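Local coordinates for protein endonuclease II (Enterobacteria phage t4, PDB 2WSH) that nicks and cleaves cytosine-containing double-stranded DNA in a sequence-specific manner, helping to degrade the host genome and supply nucleotides for phage DNA synthesis, at residues Asn60-Lys63 with Arg64-Tyr68. The protein carries 1 engineered substitution. Residues are numbered along the deposited sequence; the frame is centred on the assembly and turned at random. Where two conformers were deposited one is given.
With PO4 (phosphate ion), chain E.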
loop_
_atom_site.group_PDB
_atom_site.type_symbol
_atom_site.label_atom_id
_atom_site.label_comp_id
_atom_site.label_asym_id
_atom_site.label_seq_id
_atom_site.Cartn_x
_atom_site.Cartn_y
_atom_site.Cartn_z
ATOM N N ASN A 60 -1.231 -18.163 13.138
ATOM C CA ASN A 60 -1.759 -18.472 14.465
ATOM C C ASN A 60 -0.673 -18.995 15.403
ATOM O O ASN A 60 -0.333 -20.180 15.382
ATOM C CB ASN A 60 -2.892 -19.495 14.338
ATOM C CG ASN A 60 -3.613 -19.744 15.647
ATOM O OD1 ASN A 60 -3.046 -19.587 16.728
ATOM N ND2 ASN A 60 -4.869 -20.161 15.554
ATOM N N LEU A 61 -0.148 -18.111 16.244
ATOM C CA LEU A 61 1.039 -18.422 17.038
ATOM C C LEU A 61 0.791 -19.419 18.167
ATOM O O LEU A 61 1.637 -20.274 18.446
ATOM C CB LEU A 61 1.667 -17.140 17.591
ATOM C CG LEU A 61 3.009 -17.303 18.305
ATOM C CD1 LEU A 61 4.035 -17.944 17.380
ATOM C CD2 LEU A 61 3.506 -15.956 18.815
ATOM N N ARG A 62 -0.359 -19.312 18.823
ATOM C CA ARG A 62 -0.663 -20.229 19.913
ATOM C C ARG A 62 -0.725 -21.654 19.373
ATOM O O ARG A 62 -0.258 -22.597 20.014
ATOM C CB ARG A 62 -1.973 -19.854 20.616
ATOM C CG ARG A 62 -2.178 -20.576 21.942
ATOM C CD ARG A 62 -3.404 -20.071 22.683
ATOM N NE ARG A 62 -4.644 -20.433 22.003
ATOM C CZ ARG A 62 -5.857 -20.104 22.439
ATOM N NH1 ARG A 62 -5.994 -19.403 23.557
ATOM N NH2 ARG A 62 -6.934 -20.475 21.757
ATOM N N LYS A 63 -1.300 -21.808 18.186
ATOM C CA LYS A 63 -1.363 -23.119 17.551
ATOM C C LYS A 63 0.020 -23.653 17.183
ATOM O O LYS A 63 0.319 -24.822 17.422
ATOM C CB LYS A 63 -2.275 -23.100 16.323
ATOM C CG LYS A 63 -3.692 -23.582 16.607
ATOM C CD LYS A 63 -4.482 -23.801 15.323
ATOM C CE LYS A 63 -3.903 -24.940 14.493
ATOM N NZ LYS A 63 -4.777 -25.280 13.333
ATOM N N ARG A 64 0.856 -22.790 16.612
ATOM C CA ARG A 64 2.198 -23.180 16.185
ATOM C C ARG A 64 3.075 -23.625 17.356
ATOM O O ARG A 64 3.759 -24.646 17.275
ATOM C CB ARG A 64 2.876 -22.035 15.429
ATOM C CG ARG A 64 4.219 -22.395 14.800
ATOM C CD ARG A 64 4.058 -23.398 13.662
ATOM N NE ARG A 64 2.958 -23.043 12.769
ATOM C CZ ARG A 64 3.061 -22.222 11.728
ATOM N NH1 ARG A 64 4.220 -21.652 11.430
ATOM N NH2 ARG A 64 1.996 -21.966 10.985
ATOM N N ILE A 65 3.057 -22.855 18.439
ATOM C CA ILE A 65 3.841 -23.190 19.620
ATOM C C ILE A 65 3.371 -24.506 20.229
ATOM O O ILE A 65 4.183 -25.370 20.564
ATOM C CB ILE A 65 3.793 -22.086 20.696
ATOM C CG1 ILE A 65 4.235 -20.743 20.109
ATOM C CG2 ILE A 65 4.662 -22.470 21.884
ATOM C CD1 ILE A 65 5.346 -20.859 19.106
ATOM N N ASN A 66 2.058 -24.656 20.373
ATOM C CA ASN A 66 1.498 -25.889 20.920
ATOM C C ASN A 66 1.828 -27.114 20.063
ATOM O O ASN A 66 1.962 -28.222 20.580
ATOM C CB ASN A 66 -0.012 -25.753 21.137
ATOM C CG ASN A 66 -0.349 -25.131 22.477
ATOM O OD1 ASN A 66 -1.235 -24.287 22.580
ATOM N ND2 ASN A 66 0.370 -25.542 23.513
ATOM N N TYR A 67 1.957 -26.899 18.756
ATOM C CA TYR A 67 2.431 -27.928 17.840
ATOM C C TYR A 67 3.813 -28.399 18.285
ATOM O O TYR A 67 4.058 -29.601 18.402
ATOM C CB TYR A 67 2.467 -27.372 16.411
ATOM C CG TYR A 67 3.218 -28.208 15.393
ATOM C CD1 TYR A 67 2.535 -28.996 14.470
ATOM C CD2 TYR A 67 4.607 -28.190 15.337
ATOM C CE1 TYR A 67 3.219 -29.752 13.529
ATOM C CE2 TYR A 67 5.300 -28.941 14.404
ATOM C CZ TYR A 67 4.601 -29.719 13.502
ATOM O OH TYR A 67 5.287 -30.466 12.572
ATOM N N TYR A 68 4.708 -27.447 18.546
ATOM C CA TYR A 68 6.043 -27.760 19.049
ATOM C C TYR A 68 5.951 -28.536 20.352
ATOM O O TYR A 68 6.552 -29.597 20.494
ATOM C CB TYR A 68 6.868 -26.487 19.284
ATOM C CG TYR A 68 7.350 -25.792 18.031
ATOM C CD1 TYR A 68 8.111 -26.463 17.086
ATOM C CD2 TYR A 68 7.061 -24.452 17.806
ATOM C CE1 TYR A 68 8.555 -25.824 15.941
ATOM C CE2 TYR A 68 7.503 -23.807 16.667
ATOM C CZ TYR A 68 8.249 -24.496 15.740
ATOM O OH TYR A 68 8.687 -23.852 14.605
HETATM P P PO4 E . 6.971 -23.032 10.615
HETATM O O1 PO4 E . 8.124 -22.084 10.394
HETATM O O2 PO4 E . 5.908 -22.799 9.566
HETATM O O3 PO4 E . 7.430 -24.472 10.551
HETATM O O4 PO4 E . 6.417 -22.747 11.987
#
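CG of L61 lies anti to the backbone N (chi1 -173°), whereas I65, one turn on, keeps CG1 beside its N (chi1 -55°); the two side chains cross at a slant, with L61 CD1 on I65 CD1 at 3.6 Å. Both belong to the first turns of helix 61-73, whose start illustrates N-capping. N60 stands at the N-cap: its OD1 accepts from K63 N at 3.2 Å, the donor lying well above the amide carbonyl plane, and N38 ND2 also donates to that oxygen. The backbone ladder opens with R64 N to N60 O (3.1 Å), followed by a nearly straight bond from I65 N to L61 O (2.9 Å). On the polar side, R62 and N66 run alongside each other, with R62 CG 3.9 Å from N66 OD1. In one of its two conformers R64 bends at chi2 and chi3, setting phosphate O4 at the guanidinium edge, close to its plane; the unusually short NH1-O4 bond is doubtful. The Y44 and Y54 hydroxyls, from the VIY and YIG motif strands, and K83 NZ hydrogen-bond this ion, probably acquired during crystallisation, consistent with a nuclease phosphate site. The helix's apolar face packs on the antiparallel sheet, L61 against Y20 and A101 and I65 against F99, while R64 and Y68 border strand 51-58.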